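Long-range contacts in enoyl-acyl carrier protein reductase (Uncultured bacterium, PDB 6KIA), which probably reduces the enoyl double bond of acyl chains carried on acyl carrier protein, using NADH, in bacterial fatty-acid synthesis: residues V23-L28 with V49-G54; I82-M87 with A139-E144; A155-T160 with V234-Y239. All coordinates share one frame; numbering follows the deposited sequence.

Contact 1 of 3, residues V23-L28 with V49-G54; sequences VLFGEL and VGITVG. With NAI (1,4-dihydronicotinamide adenine dinucleotide), chain D.
Ile51 lays its CG1-CD1 arm over the backbone of Gly26, CG1 coming within 3.3 Å of Gly26 N, while its other branch, CG2, approaches the Phe25 ring obliquely. The arm gets there because CG1 sits between the backbone N and the carbonyl carbon (chi1 61°), which swings it toward the neighbouring chain. Earlier in both segments the strands run parallel: Leu24 N gives a nearly straight bond to Val49 O (2.8 Å), and Ile51 N returns a longer one to Leu24 O. Past Phe25 the chains part, and Glu27 bridges the gap with an extended side chain. Its OE2 takes two protein bonds, from Thr52 OG1 at 3.2 Å, nearly in line with the C-O bond, and from Val53 N at 3.0 Å, above the carboxylate plane; water 3 adds a third. Thr52 OG1 in turn accepts from Gly54 N, an ST turn that probably helps fix the hydroxyl for Glu27. The Glu27 backbone holds the adenosine ribose of NADH, O accepting from O3B (2.7 Å) and N donating to O2B; Gly26, lacking a side chain, leaves room for O3B, and Val53 CG1 touches adenine C2A (3.5 Å). This is the first beta-alpha-beta unit of a Rossmann-type dinucleotide-binding fold.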
loop_
_atom_site.group_PDB
_atom_site.type_symbol
_atom_site.label_atom_id
_atom_site.label_comp_id
_atom_site.label_asym_id
_atom_site.label_seq_id
_atom_site.Cartn_x
_atom_site.Cartn_y
_atom_site.Cartn_z
ATOM N N VAL A 23 -4.820 7.483 -14.769
ATOM C CA VAL A 23 -3.660 6.665 -15.059
ATOM C C VAL A 23 -3.262 5.871 -13.827
ATOM O O VAL A 23 -2.908 6.455 -12.814
ATOM C CB VAL A 23 -2.463 7.502 -15.522
ATOM C CG1 VAL A 23 -1.285 6.583 -15.875
ATOM C CG2 VAL A 23 -2.847 8.342 -16.737
ATOM N N LEU A 24 -3.338 4.548 -13.923
ATOM C CA LEU A 24 -2.937 3.681 -12.821
ATOM C C LEU A 24 -1.452 3.418 -12.911
ATOM O O LEU A 24 -0.995 2.706 -13.804
ATOM C CB LEU A 24 -3.733 2.370 -12.820
ATOM C CG LEU A 24 -3.504 1.522 -11.553
ATOM C CD1 LEU A 24 -4.019 2.243 -10.293
ATOM C CD2 LEU A 24 -4.092 0.123 -11.697
ATOM N N PHE A 25 -0.698 4.024 -11.995
ATOM C CA PHE A 25 0.754 3.911 -12.004
ATOM C C PHE A 25 1.174 2.793 -11.037
ATOM O O PHE A 25 1.623 3.041 -9.910
ATOM C CB PHE A 25 1.402 5.259 -11.656
ATOM C CG PHE A 25 2.865 5.343 -12.048
ATOM C CD1 PHE A 25 3.227 5.590 -13.371
ATOM C CD2 PHE A 25 3.864 5.122 -11.114
ATOM C CE1 PHE A 25 4.556 5.653 -13.743
ATOM C CE2 PHE A 25 5.221 5.193 -11.485
ATOM C CZ PHE A 25 5.560 5.456 -12.798
ATOM N N GLY A 26 0.966 1.563 -11.509
ATOM C CA GLY A 26 1.104 0.334 -10.740
ATOM C C GLY A 26 0.195 -0.699 -11.383
ATOM O O GLY A 26 -0.614 -0.347 -12.249
ATOM N N GLU A 27 0.302 -1.966 -10.969
ATOM C CA GLU A 27 -0.575 -3.002 -11.514
ATOM C C GLU A 27 -1.724 -3.301 -10.565
ATOM O O GLU A 27 -1.589 -3.169 -9.350
ATOM C CB GLU A 27 0.206 -4.289 -11.818
ATOM C CG GLU A 27 1.256 -4.111 -12.916
ATOM C CD GLU A 27 1.888 -5.417 -13.353
ATOM O OE1 GLU A 27 2.006 -6.352 -12.521
ATOM O OE2 GLU A 27 2.214 -5.528 -14.555
ATOM N N LEU A 28 -2.864 -3.671 -11.148
ATOM C CA LEU A 28 -4.086 -3.933 -10.418
ATOM C C LEU A 28 -4.199 -5.427 -10.127
ATOM O O LEU A 28 -4.153 -6.247 -11.061
ATOM C CB LEU A 28 -5.292 -3.463 -11.237
ATOM C CG LEU A 28 -6.627 -3.627 -10.530
ATOM C CD1 LEU A 28 -6.685 -2.688 -9.318
ATOM C CD2 LEU A 28 -7.745 -3.279 -11.527
ATOM N N VAL A 49 -6.305 4.295 -18.160
ATOM C CA VAL A 49 -5.039 3.874 -18.743
ATOM C C VAL A 49 -4.161 3.336 -17.610
ATOM O O VAL A 49 -4.299 3.750 -16.461
ATOM C CB VAL A 49 -4.349 5.036 -19.507
ATOM C CG1 VAL A 49 -3.017 4.593 -20.127
ATOM C CG2 VAL A 49 -5.286 5.549 -20.589
ATOM N N GLY A 50 -3.321 2.352 -17.908
ATOM C CA GLY A 50 -2.395 1.837 -16.920
ATOM C C GLY A 50 -1.039 1.431 -17.463
ATOM O O GLY A 50 -0.807 1.350 -18.677
ATOM N N ILE A 51 -0.120 1.155 -16.544
ATOM C CA ILE A 51 1.195 0.651 -16.888
ATOM C C ILE A 51 1.282 -0.847 -16.631
ATOM O O ILE A 51 0.384 -1.447 -16.021
ATOM C CB ILE A 51 2.313 1.402 -16.101
ATOM C CG1 ILE A 51 2.186 1.231 -14.582
ATOM C CG2 ILE A 51 2.251 2.900 -16.408
ATOM C CD1 ILE A 51 2.873 0.007 -13.990
ATOM N N THR A 52 2.366 -1.451 -17.092
ATOM C CA THR A 52 2.678 -2.837 -16.747
ATOM C C THR A 52 4.121 -2.856 -16.251
ATOM O O THR A 52 4.918 -1.996 -16.632
ATOM C CB THR A 52 2.498 -3.792 -17.963
ATOM O OG1 THR A 52 2.929 -5.117 -17.624
ATOM C CG2 THR A 52 3.319 -3.314 -19.135
ATOM N N VAL A 53 4.461 -3.806 -15.389
ATOM C CA VAL A 53 5.858 -3.948 -15.003
ATOM C C VAL A 53 6.574 -4.892 -15.965
ATOM O O VAL A 53 7.783 -5.094 -15.872
ATOM C CB VAL A 53 6.010 -4.460 -13.558
ATOM C CG1 VAL A 53 5.431 -3.443 -12.584
ATOM C CG2 VAL A 53 5.352 -5.835 -13.399
ATOM N N GLY A 54 5.821 -5.458 -16.905
ATOM C CA GLY A 54 6.385 -6.387 -17.871
ATOM C C GLY A 54 6.600 -7.747 -17.239
ATOM O O GLY A 54 6.061 -8.028 -16.169
HETATM P PA NAI D . -0.934 -5.093 -4.120
HETATM O O1A NAI D . -2.253 -5.317 -4.794
HETATM O O2A NAI D . 0.033 -6.261 -4.095
HETATM O O5B NAI D . -0.280 -3.809 -4.791
HETATM C C5B NAI D . 1.126 -3.700 -4.875
HETATM C C4B NAI D . 1.343 -2.623 -5.982
HETATM O O4B NAI D . 2.874 -2.370 -6.007
HETATM C C3B NAI D . 0.996 -3.027 -7.151
HETATM O O3B NAI D . 0.341 -1.956 -7.946
HETATM C C2B NAI D . 2.409 -3.493 -7.874
HETATM O O2B NAI D . 2.219 -3.539 -9.336
HETATM C C1B NAI D . 3.255 -2.610 -7.472
HETATM N N9A NAI D . 4.617 -3.172 -7.357
HETATM C C8A NAI D . 5.194 -4.097 -6.569
HETATM N N7A NAI D . 6.472 -4.204 -6.926
HETATM C C5A NAI D . 6.694 -3.333 -7.939
HETATM C C6A NAI D . 7.874 -3.103 -8.630
HETATM N N6A NAI D . 9.198 -3.652 -8.539
HETATM N N1A NAI D . 7.864 -2.186 -9.613
HETATM C C2A NAI D . 6.710 -1.514 -9.919
HETATM N N3A NAI D . 5.534 -1.745 -9.225
HETATM C C4A NAI D . 5.549 -2.680 -8.224
HETATM O O3 NAI D . -1.139 -4.668 -2.534
HETATM P PN NAI D . -1.661 -3.279 -1.902
HETATM O O1N NAI D . -3.019 -2.940 -2.435
HETATM O O2N NAI D . -1.637 -3.547 -0.406
HETATM O O5D NAI D . -0.602 -2.153 -2.296
HETATM C C5D NAI D . -0.994 -0.973 -2.977
HETATM C C4D NAI D . -0.502 0.233 -2.145
HETATM O O4D NAI D . -1.207 0.292 -1.032
HETATM C C3D NAI D . 0.946 0.030 -1.702
HETATM O O3D NAI D . 1.723 1.157 -1.927
HETATM C C2D NAI D . 0.773 -0.178 -0.181
HETATM O O2D NAI D . 2.053 0.094 0.492
HETATM C C1D NAI D . -0.200 0.634 0.138
HETATM N N1N NAI D . -0.836 0.317 1.417
HETATM C C2N NAI D . -1.153 -0.977 1.773
HETATM C C3N NAI D . -1.705 -1.236 3.035
HETATM C C7N NAI D . -2.102 -2.653 3.447
HETATM O O7N NAI D . -2.283 -2.934 4.629
HETATM N N7N NAI D . -2.267 -3.639 2.439
HETATM C C4N NAI D . -1.967 -0.216 3.938
HETATM C C5N NAI D . -1.689 1.099 3.545
HETATM C C6N NAI D . -1.122 1.353 2.291
HETATM O O HOH W 1 -1.955 -0.925 -14.719
HETATM O O HOH W 2 -0.596 -4.265 -16.149
HETATM O O HOH W 3 3.198 -7.747 -15.574
#

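Contact 2 of 3, residues I82-M87 with A139-E144. With NAI (1,4-dihydronicotinamide adenine dinucleotide), chain D.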
loop_
_atom_site.group_PDB
_atom_site.type_symbol
_atom_site.label_atom_id
_atom_site.label_comp_id
_atom_site.label_asym_id
_atom_site.label_seq_id
_atom_site.Cartn_x
_atom_site.Cartn_y
_atom_site.Cartn_z
ATOM N N ILE A 82 -0.083 0.662 -21.474
ATOM C CA ILE A 82 1.053 1.075 -22.293
ATOM C C ILE A 82 2.152 0.042 -22.122
ATOM O O ILE A 82 2.618 -0.206 -21.000
ATOM C CB ILE A 82 1.531 2.485 -21.911
ATOM C CG1 ILE A 82 0.416 3.496 -22.207
ATOM C CG2 ILE A 82 2.819 2.849 -22.662
ATOM C CD1 ILE A 82 0.704 4.902 -21.740
ATOM N N ASN A 83 2.528 -0.614 -23.219
ATOM C CA ASN A 83 3.331 -1.829 -23.105
ATOM C C ASN A 83 4.829 -1.530 -23.014
ATOM O O ASN A 83 5.593 -1.779 -23.947
ATOM C CB ASN A 83 3.067 -2.761 -24.285
ATOM C CG ASN A 83 3.470 -4.186 -23.991
ATOM O OD1 ASN A 83 3.968 -4.486 -22.903
ATOM N ND2 ASN A 83 3.310 -5.065 -24.975
ATOM N N VAL A 84 5.236 -1.024 -21.858
ATOM C CA VAL A 84 6.631 -0.759 -21.553
ATOM C C VAL A 84 6.896 -1.371 -20.173
ATOM O O VAL A 84 6.102 -1.171 -19.258
ATOM C CB VAL A 84 6.945 0.741 -21.560
ATOM C CG1 VAL A 84 8.356 1.006 -21.046
ATOM C CG2 VAL A 84 6.727 1.327 -22.963
ATOM N N PRO A 85 7.965 -2.179 -20.044
ATOM C CA PRO A 85 8.169 -2.842 -18.744
ATOM C C PRO A 85 8.666 -1.895 -17.648
ATOM O O PRO A 85 9.876 -1.673 -17.516
ATOM C CB PRO A 85 9.213 -3.918 -19.059
ATOM C CG PRO A 85 9.934 -3.403 -20.273
ATOM C CD PRO A 85 8.924 -2.635 -21.068
ATOM N N LEU A 86 7.736 -1.377 -16.843
ATOM C CA LEU A 86 8.051 -0.368 -15.846
ATOM C C LEU A 86 8.295 -1.019 -14.500
ATOM O O LEU A 86 7.638 -0.693 -13.503
ATOM C CB LEU A 86 6.915 0.655 -15.721
ATOM C CG LEU A 86 7.000 1.974 -16.488
ATOM C CD1 LEU A 86 5.965 2.959 -15.931
ATOM C CD2 LEU A 86 8.398 2.561 -16.461
ATOM N N MET A 87 9.234 -1.959 -14.474
ATOM C CA MET A 87 9.622 -2.607 -13.225
ATOM C C MET A 87 10.533 -1.718 -12.393
ATOM O O MET A 87 11.610 -1.348 -12.845
ATOM C CB MET A 87 10.346 -3.920 -13.517
ATOM C CG MET A 87 10.652 -4.676 -12.261
ATOM S SD MET A 87 9.247 -5.619 -11.713
ATOM C CE MET A 87 9.487 -7.072 -12.737
ATOM N N ALA A 139 9.823 7.794 -19.326
ATOM C CA ALA A 139 9.816 8.726 -20.465
ATOM C C ALA A 139 9.094 8.118 -21.671
ATOM O O ALA A 139 8.276 8.807 -22.301
ATOM C CB ALA A 139 11.237 9.128 -20.829
ATOM N N LYS A 140 9.388 6.848 -21.987
ATOM C CA LYS A 140 8.622 6.108 -22.998
ATOM C C LYS A 140 7.114 6.174 -22.783
ATOM O O LYS A 140 6.342 6.543 -23.690
ATOM C CB LYS A 140 9.028 4.635 -23.025
ATOM C CG LYS A 140 9.877 4.171 -24.195
ATOM C CD LYS A 140 9.013 3.242 -25.044
ATOM C CE LYS A 140 9.820 2.221 -25.822
ATOM N NZ LYS A 140 8.917 1.248 -26.514
ATOM N N VAL A 141 6.708 5.812 -21.568
ATOM C CA VAL A 141 5.301 5.756 -21.214
ATOM C C VAL A 141 4.658 7.131 -21.336
ATOM O O VAL A 141 3.593 7.260 -21.922
ATOM C CB VAL A 141 5.109 5.237 -19.777
ATOM C CG1 VAL A 141 3.692 5.450 -19.327
ATOM C CG2 VAL A 141 5.477 3.762 -19.702
ATOM N N MET A 142 5.333 8.161 -20.834
ATOM C CA MET A 142 4.774 9.504 -20.847
ATOM C C MET A 142 4.702 10.043 -22.274
ATOM O O MET A 142 3.802 10.822 -22.615
ATOM C CB MET A 142 5.599 10.441 -19.958
ATOM C CG MET A 142 5.485 10.122 -18.487
ATOM S SD MET A 142 3.785 10.167 -17.881
ATOM C CE MET A 142 4.013 9.274 -16.356
ATOM N N ALA A 143 5.653 9.642 -23.103
ATOM C CA ALA A 143 5.624 10.034 -24.516
ATOM C C ALA A 143 4.367 9.484 -25.162
ATOM O O ALA A 143 3.627 10.226 -25.841
ATOM C CB ALA A 143 6.853 9.534 -25.243
ATOM N N GLU A 144 4.064 8.214 -24.879
ATOM C CA GLU A 144 2.860 7.607 -25.446
ATOM C C GLU A 144 1.562 8.180 -24.846
ATOM O O GLU A 144 0.585 8.439 -25.557
ATOM C CB GLU A 144 2.901 6.093 -25.263
ATOM C CG GLU A 144 1.876 5.356 -26.092
ATOM C CD GLU A 144 2.099 3.860 -26.093
ATOM O OE1 GLU A 144 3.271 3.437 -26.049
ATOM O OE2 GLU A 144 1.102 3.109 -26.127
HETATM P PA NAI D . -0.934 -5.093 -4.120
HETATM O O1A NAI D . -2.253 -5.317 -4.794
HETATM O O2A NAI D . 0.033 -6.261 -4.095
HETATM O O5B NAI D . -0.280 -3.809 -4.791
HETATM C C5B NAI D . 1.126 -3.700 -4.875
HETATM C C4B NAI D . 1.343 -2.623 -5.982
HETATM O O4B NAI D . 2.874 -2.370 -6.007
HETATM C C3B NAI D . 0.996 -3.027 -7.151
HETATM O O3B NAI D . 0.341 -1.956 -7.946
HETATM C C2B NAI D . 2.409 -3.493 -7.874
HETATM O O2B NAI D . 2.219 -3.539 -9.336
HETATM C C1B NAI D . 3.255 -2.610 -7.472
HETATM N N9A NAI D . 4.617 -3.172 -7.357
HETATM C C8A NAI D . 5.194 -4.097 -6.569
HETATM N N7A NAI D . 6.472 -4.204 -6.926
HETATM C C5A NAI D . 6.694 -3.333 -7.939
HETATM C C6A NAI D . 7.874 -3.103 -8.630
HETATM N N6A NAI D . 9.198 -3.652 -8.539
HETATM N N1A NAI D . 7.864 -2.186 -9.613
HETATM C C2A NAI D . 6.710 -1.514 -9.919
HETATM N N3A NAI D . 5.534 -1.745 -9.225
HETATM C C4A NAI D . 5.549 -2.680 -8.224
HETATM O O3 NAI D . -1.139 -4.668 -2.534
HETATM P PN NAI D . -1.661 -3.279 -1.902
HETATM O O1N NAI D . -3.019 -2.940 -2.435
HETATM O O2N NAI D . -1.637 -3.547 -0.406
HETATM O O5D NAI D . -0.602 -2.153 -2.296
HETATM C C5D NAI D . -0.994 -0.973 -2.977
HETATM C C4D NAI D . -0.502 0.233 -2.145
HETATM O O4D NAI D . -1.207 0.292 -1.032
HETATM C C3D NAI D . 0.946 0.030 -1.702
HETATM O O3D NAI D . 1.723 1.157 -1.927
HETATM C C2D NAI D . 0.773 -0.178 -0.181
HETATM O O2D NAI D . 2.053 0.094 0.492
HETATM C C1D NAI D . -0.200 0.634 0.138
HETATM N N1N NAI D . -0.836 0.317 1.417
HETATM C C2N NAI D . -1.153 -0.977 1.773
HETATM C C3N NAI D . -1.705 -1.236 3.035
HETATM C C7N NAI D . -2.102 -2.653 3.447
HETATM O O7N NAI D . -2.283 -2.934 4.629
HETATM N N7N NAI D . -2.267 -3.639 2.439
HETATM C C4N NAI D . -1.967 -0.216 3.938
HETATM C C5N NAI D . -1.689 1.099 3.545
HETATM C C6N NAI D . -1.122 1.353 2.291
HETATM O O HOH W 4 2.143 0.448 -25.758
#
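Residues 82-87 leave the end of a weakly bonded strand and change direction at Val84 as they pass along helix 120-146, Ile82 CA lying 6.4 Å from Val141 CA; no hydrogen bond joins the two segments directly. Val141 stands at the middle and divides its methyls between three partners. With CG1 anti to the backbone N (chi1 168°), that branch meets Ile82 CD1 at 3.9 Å, whereas CG2 is left to face both Val84 CB, at 3.8 Å, and Leu86 CD1. A beta-branched residue suits this place, since two methyls close to the backbone serve two directions at once. A helix laid over the face of the sheet at its strand 80-83 side, and over the loop that follows, belongs to the layered alpha/beta build of Rossmann-type domains, in which helices cover the central sheet; Leu86 also touches Phe134 and Val138 of the same helix. At the more open side Lys140 uses its carbon chain: folded at its second torsion, it passes obliquely by Val84 with its CD 3.6 Å from Val84 CG2, and its aliphatic part shields the valine. Glu144 instead runs antiparallel alongside Ile82 and lays its carboxylate by the methyl, OE1 being 3.5 Å from Ile82 CG2. The other oxygen, OE2, forms a salt bridge with Arg80 and accepts from water 4 at 2.9 Å; that water also takes the N-H of Asn83, linking helix and strand indirectly. At the far end of 82-87 the chain reaches NADH, where Met87 SD lies 3.7 Å from adenine N6A.

Contact 3 of 3, residues A155-T160 with V234-Y239. With NAI (1,4-dihydronicotinamide adenine dinucleotide), chain D.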
loop_
_atom_site.group_PDB
_atom_site.type_symbol
_atom_site.label_atom_id
_atom_site.label_comp_id
_atom_site.label_asym_id
_atom_site.label_seq_id
_atom_site.Cartn_x
_atom_site.Cartn_y
_atom_site.Cartn_z
ATOM N N ALA A 155 -6.258 15.238 -15.558
ATOM C CA ALA A 155 -5.545 13.986 -15.447
ATOM C C ALA A 155 -5.343 13.628 -13.955
ATOM O O ALA A 155 -5.002 14.475 -13.118
ATOM C CB ALA A 155 -4.200 14.050 -16.180
ATOM N N PHE A 156 -5.525 12.350 -13.670
ATOM C CA PHE A 156 -5.442 11.784 -12.325
ATOM C C PHE A 156 -4.431 10.647 -12.402
ATOM O O PHE A 156 -4.703 9.592 -12.990
ATOM C CB PHE A 156 -6.849 11.282 -11.912
ATOM C CG PHE A 156 -7.008 10.889 -10.456
ATOM C CD1 PHE A 156 -8.223 11.101 -9.814
ATOM C CD2 PHE A 156 -5.940 10.424 -9.706
ATOM C CE1 PHE A 156 -8.397 10.751 -8.454
ATOM C CE2 PHE A 156 -6.109 10.078 -8.353
ATOM C CZ PHE A 156 -7.329 10.263 -7.746
ATOM N N PHE A 157 -3.247 10.869 -11.829
ATOM C CA PHE A 157 -2.200 9.852 -11.814
ATOM C C PHE A 157 -2.230 9.171 -10.457
ATOM O O PHE A 157 -1.966 9.825 -9.452
ATOM C CB PHE A 157 -0.805 10.463 -12.060
ATOM C CG PHE A 157 -0.612 11.045 -13.433
ATOM C CD1 PHE A 157 -0.138 10.262 -14.481
ATOM C CD2 PHE A 157 -0.873 12.374 -13.656
ATOM C CE1 PHE A 157 0.072 10.803 -15.743
ATOM C CE2 PHE A 157 -0.664 12.935 -14.902
ATOM C CZ PHE A 157 -0.206 12.139 -15.966
ATOM N N ALA A 158 -2.579 7.882 -10.413
ATOM C CA ALA A 158 -2.697 7.174 -9.134
ATOM C C ALA A 158 -1.532 6.183 -8.928
ATOM O O ALA A 158 -1.460 5.119 -9.554
ATOM C CB ALA A 158 -4.047 6.450 -9.059
ATOM N N HIS A 159 -0.608 6.554 -8.052
ATOM C CA HIS A 159 0.566 5.728 -7.741
ATOM C C HIS A 159 0.185 4.660 -6.741
ATOM O O HIS A 159 -0.516 4.954 -5.785
ATOM C CB HIS A 159 1.666 6.639 -7.199
ATOM C CG HIS A 159 2.900 5.940 -6.727
ATOM N ND1 HIS A 159 2.997 5.377 -5.471
ATOM C CD2 HIS A 159 4.125 5.807 -7.294
ATOM C CE1 HIS A 159 4.207 4.873 -5.310
ATOM N NE2 HIS A 159 4.912 5.125 -6.400
ATOM N N THR A 160 0.643 3.425 -6.953
ATOM C CA THR A 160 0.314 2.337 -6.025
ATOM C C THR A 160 1.544 1.540 -5.638
ATOM O O THR A 160 1.443 0.596 -4.854
ATOM C CB THR A 160 -0.700 1.325 -6.627
ATOM O OG1 THR A 160 -0.064 0.624 -7.704
ATOM C CG2 THR A 160 -1.977 2.009 -7.117
ATOM N N VAL A 234 -4.504 18.737 -12.863
ATOM C CA VAL A 234 -3.724 17.515 -12.700
ATOM C C VAL A 234 -3.580 17.161 -11.225
ATOM O O VAL A 234 -3.293 18.025 -10.386
ATOM C CB VAL A 234 -2.330 17.661 -13.341
ATOM C CG1 VAL A 234 -1.457 16.413 -13.078
ATOM C CG2 VAL A 234 -2.476 17.917 -14.825
ATOM N N ARG A 235 -3.782 15.882 -10.917
ATOM C CA ARG A 235 -3.683 15.384 -9.559
ATOM C C ARG A 235 -2.797 14.131 -9.514
ATOM O O ARG A 235 -2.780 13.328 -10.456
ATOM C CB ARG A 235 -5.070 15.045 -9.024
ATOM C CG ARG A 235 -6.066 16.187 -9.034
ATOM C CD ARG A 235 -5.651 17.300 -8.090
ATOM N NE ARG A 235 -6.689 18.325 -8.016
ATOM C CZ ARG A 235 -6.674 19.440 -8.738
ATOM N NH1 ARG A 235 -5.664 19.674 -9.553
ATOM N NH2 ARG A 235 -7.661 20.320 -8.630
ATOM N N TYR A 236 -2.067 13.978 -8.414
ATOM C CA TYR A 236 -1.311 12.750 -8.119
ATOM C C TYR A 236 -1.775 12.215 -6.781
ATOM O O TYR A 236 -1.958 12.993 -5.845
ATOM C CB TYR A 236 0.193 13.004 -8.058
ATOM C CG TYR A 236 0.735 13.595 -9.337
ATOM C CD1 TYR A 236 0.658 14.965 -9.564
ATOM C CD2 TYR A 236 1.284 12.788 -10.330
ATOM C CE1 TYR A 236 1.126 15.518 -10.745
ATOM C CE2 TYR A 236 1.760 13.346 -11.511
ATOM C CZ TYR A 236 1.671 14.701 -11.702
ATOM O OH TYR A 236 2.147 15.261 -12.867
ATOM N N SER A 237 -2.004 10.909 -6.701
ATOM C CA SER A 237 -2.330 10.294 -5.414
ATOM C C SER A 237 -1.352 9.149 -5.193
ATOM O O SER A 237 -0.798 8.603 -6.159
ATOM C CB SER A 237 -3.773 9.789 -5.392
ATOM O OG SER A 237 -3.931 8.700 -6.299
ATOM N N ALA A 238 -1.124 8.795 -3.930
ATOM C CA ALA A 238 -0.345 7.616 -3.592
ATOM C C ALA A 238 -0.985 6.985 -2.372
ATOM O O ALA A 238 -1.621 7.670 -1.569
ATOM C CB ALA A 238 1.130 7.957 -3.308
ATOM N N TYR A 239 -0.806 5.682 -2.231
ATOM C CA TYR A 239 -1.280 4.964 -1.052
ATOM C C TYR A 239 -0.144 4.904 -0.043
ATOM O O TYR A 239 0.896 4.316 -0.318
ATOM C CB TYR A 239 -1.754 3.554 -1.408
ATOM C CG TYR A 239 -3.055 3.509 -2.178
ATOM C CD1 TYR A 239 -4.280 3.452 -1.510
ATOM C CD2 TYR A 239 -3.057 3.517 -3.577
ATOM C CE1 TYR A 239 -5.469 3.415 -2.211
ATOM C CE2 TYR A 239 -4.253 3.489 -4.279
ATOM C CZ TYR A 239 -5.433 3.427 -3.596
ATOM O OH TYR A 239 -6.626 3.398 -4.286
HETATM P PA NAI D . -0.934 -5.093 -4.120
HETATM O O1A NAI D . -2.253 -5.317 -4.794
HETATM O O2A NAI D . 0.033 -6.261 -4.095
HETATM O O5B NAI D . -0.280 -3.809 -4.791
HETATM C C5B NAI D . 1.126 -3.700 -4.875
HETATM C C4B NAI D . 1.343 -2.623 -5.982
HETATM O O4B NAI D . 2.874 -2.370 -6.007
HETATM C C3B NAI D . 0.996 -3.027 -7.151
HETATM O O3B NAI D . 0.341 -1.956 -7.946
HETATM C C2B NAI D . 2.409 -3.493 -7.874
HETATM O O2B NAI D . 2.219 -3.539 -9.336
HETATM C C1B NAI D . 3.255 -2.610 -7.472
HETATM N N9A NAI D . 4.617 -3.172 -7.357
HETATM C C8A NAI D . 5.194 -4.097 -6.569
HETATM N N7A NAI D . 6.472 -4.204 -6.926
HETATM C C5A NAI D . 6.694 -3.333 -7.939
HETATM C C6A NAI D . 7.874 -3.103 -8.630
HETATM N N6A NAI D . 9.198 -3.652 -8.539
HETATM N N1A NAI D . 7.864 -2.186 -9.613
HETATM C C2A NAI D . 6.710 -1.514 -9.919
HETATM N N3A NAI D . 5.534 -1.745 -9.225
HETATM C C4A NAI D . 5.549 -2.680 -8.224
HETATM O O3 NAI D . -1.139 -4.668 -2.534
HETATM P PN NAI D . -1.661 -3.279 -1.902
HETATM O O1N NAI D . -3.019 -2.940 -2.435
HETATM O O2N NAI D . -1.637 -3.547 -0.406
HETATM O O5D NAI D . -0.602 -2.153 -2.296
HETATM C C5D NAI D . -0.994 -0.973 -2.977
HETATM C C4D NAI D . -0.502 0.233 -2.145
HETATM O O4D NAI D . -1.207 0.292 -1.032
HETATM C C3D NAI D . 0.946 0.030 -1.702
HETATM O O3D NAI D . 1.723 1.157 -1.927
HETATM C C2D NAI D . 0.773 -0.178 -0.181
HETATM O O2D NAI D . 2.053 0.094 0.492
HETATM C C1D NAI D . -0.200 0.634 0.138
HETATM N N1N NAI D . -0.836 0.317 1.417
HETATM C C2N NAI D . -1.153 -0.977 1.773
HETATM C C3N NAI D . -1.705 -1.236 3.035
HETATM C C7N NAI D . -2.102 -2.653 3.447
HETATM O O7N NAI D . -2.283 -2.934 4.629
HETATM N N7N NAI D . -2.267 -3.639 2.439
HETATM C C4N NAI D . -1.967 -0.216 3.938
HETATM C C5N NAI D . -1.689 1.099 3.545
HETATM C C6N NAI D . -1.122 1.353 2.291
HETATM O O HOH W 5 -2.973 6.321 -5.483
HETATM O O HOH W 6 1.357 4.157 -3.370
#
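Two neighbouring parallel strands of the central sheet, 155-159 and 234-240, meet here and lead toward the cofactor. Four backbone bonds hold them, alternating in direction; the straightest runs from Phe157 N to Arg235 O (2.9 Å, 175° at the hydrogen). On the face bearing Phe157 and Tyr236 the two rings are near parallel, at 11°, but slid so far apart that they barely overlap. Their closest atoms are Phe157 CD2 and Tyr236 CE2, at 3.5 Å, and Val234 CG1 adds an apolar touch at the edge of the phenylalanine. Tyrosine suits this buried place, its ring packing on Phe157 while its OH hydrogen-bonds to Ser220 and Arg224.

Across the sheet, on the side of Phe156 and Ala158, Ser237 OG lies in the plane of the Phe156 ring, at its edge, 3.3 Å from CE2. Chi1 of 67° swings this hydroxyl toward the neighbouring strand, where its small size fits beside Ala158. Water 5, 2.7 Å from Ser237 OG, also donates to His159 O, so the buried polar atoms are bridged. Just past strand 155-159, Thr160 bonds to both riboses of NADH, OG1 donating to O3B (2.6 Å) and O accepting from O3D, while Tyr239 CB packs 3.3 Å from O4D of the nicotinamide ribose. A cofactor cleft formed at the C-terminal ends of parallel strands is typical of a Rossmann-type fold.

How the contacts relate
Contacts 1 and 3 are buried pairings of parallel strands in one sheet, joined directly because strands 21-25 and 155-159 are neighbours, with Val23 N 2.8 Å from Phe156 O. Contact 2 sets a helix on a face of that sheet, near strand 80-83, which pairs with strand 47-56 of contact 1; it is mostly buried too, but Lys140 is exposed and Glu144 partly so. Contact 3 has four backbone bonds in a row, contact 1 only two before Glu27 takes over, and contact 2 none, relying on apolar methyls. All touch NADH: contact 2 at the adenine, contact 1 at the adenosine ribose and adenine, contact 3 at both riboses.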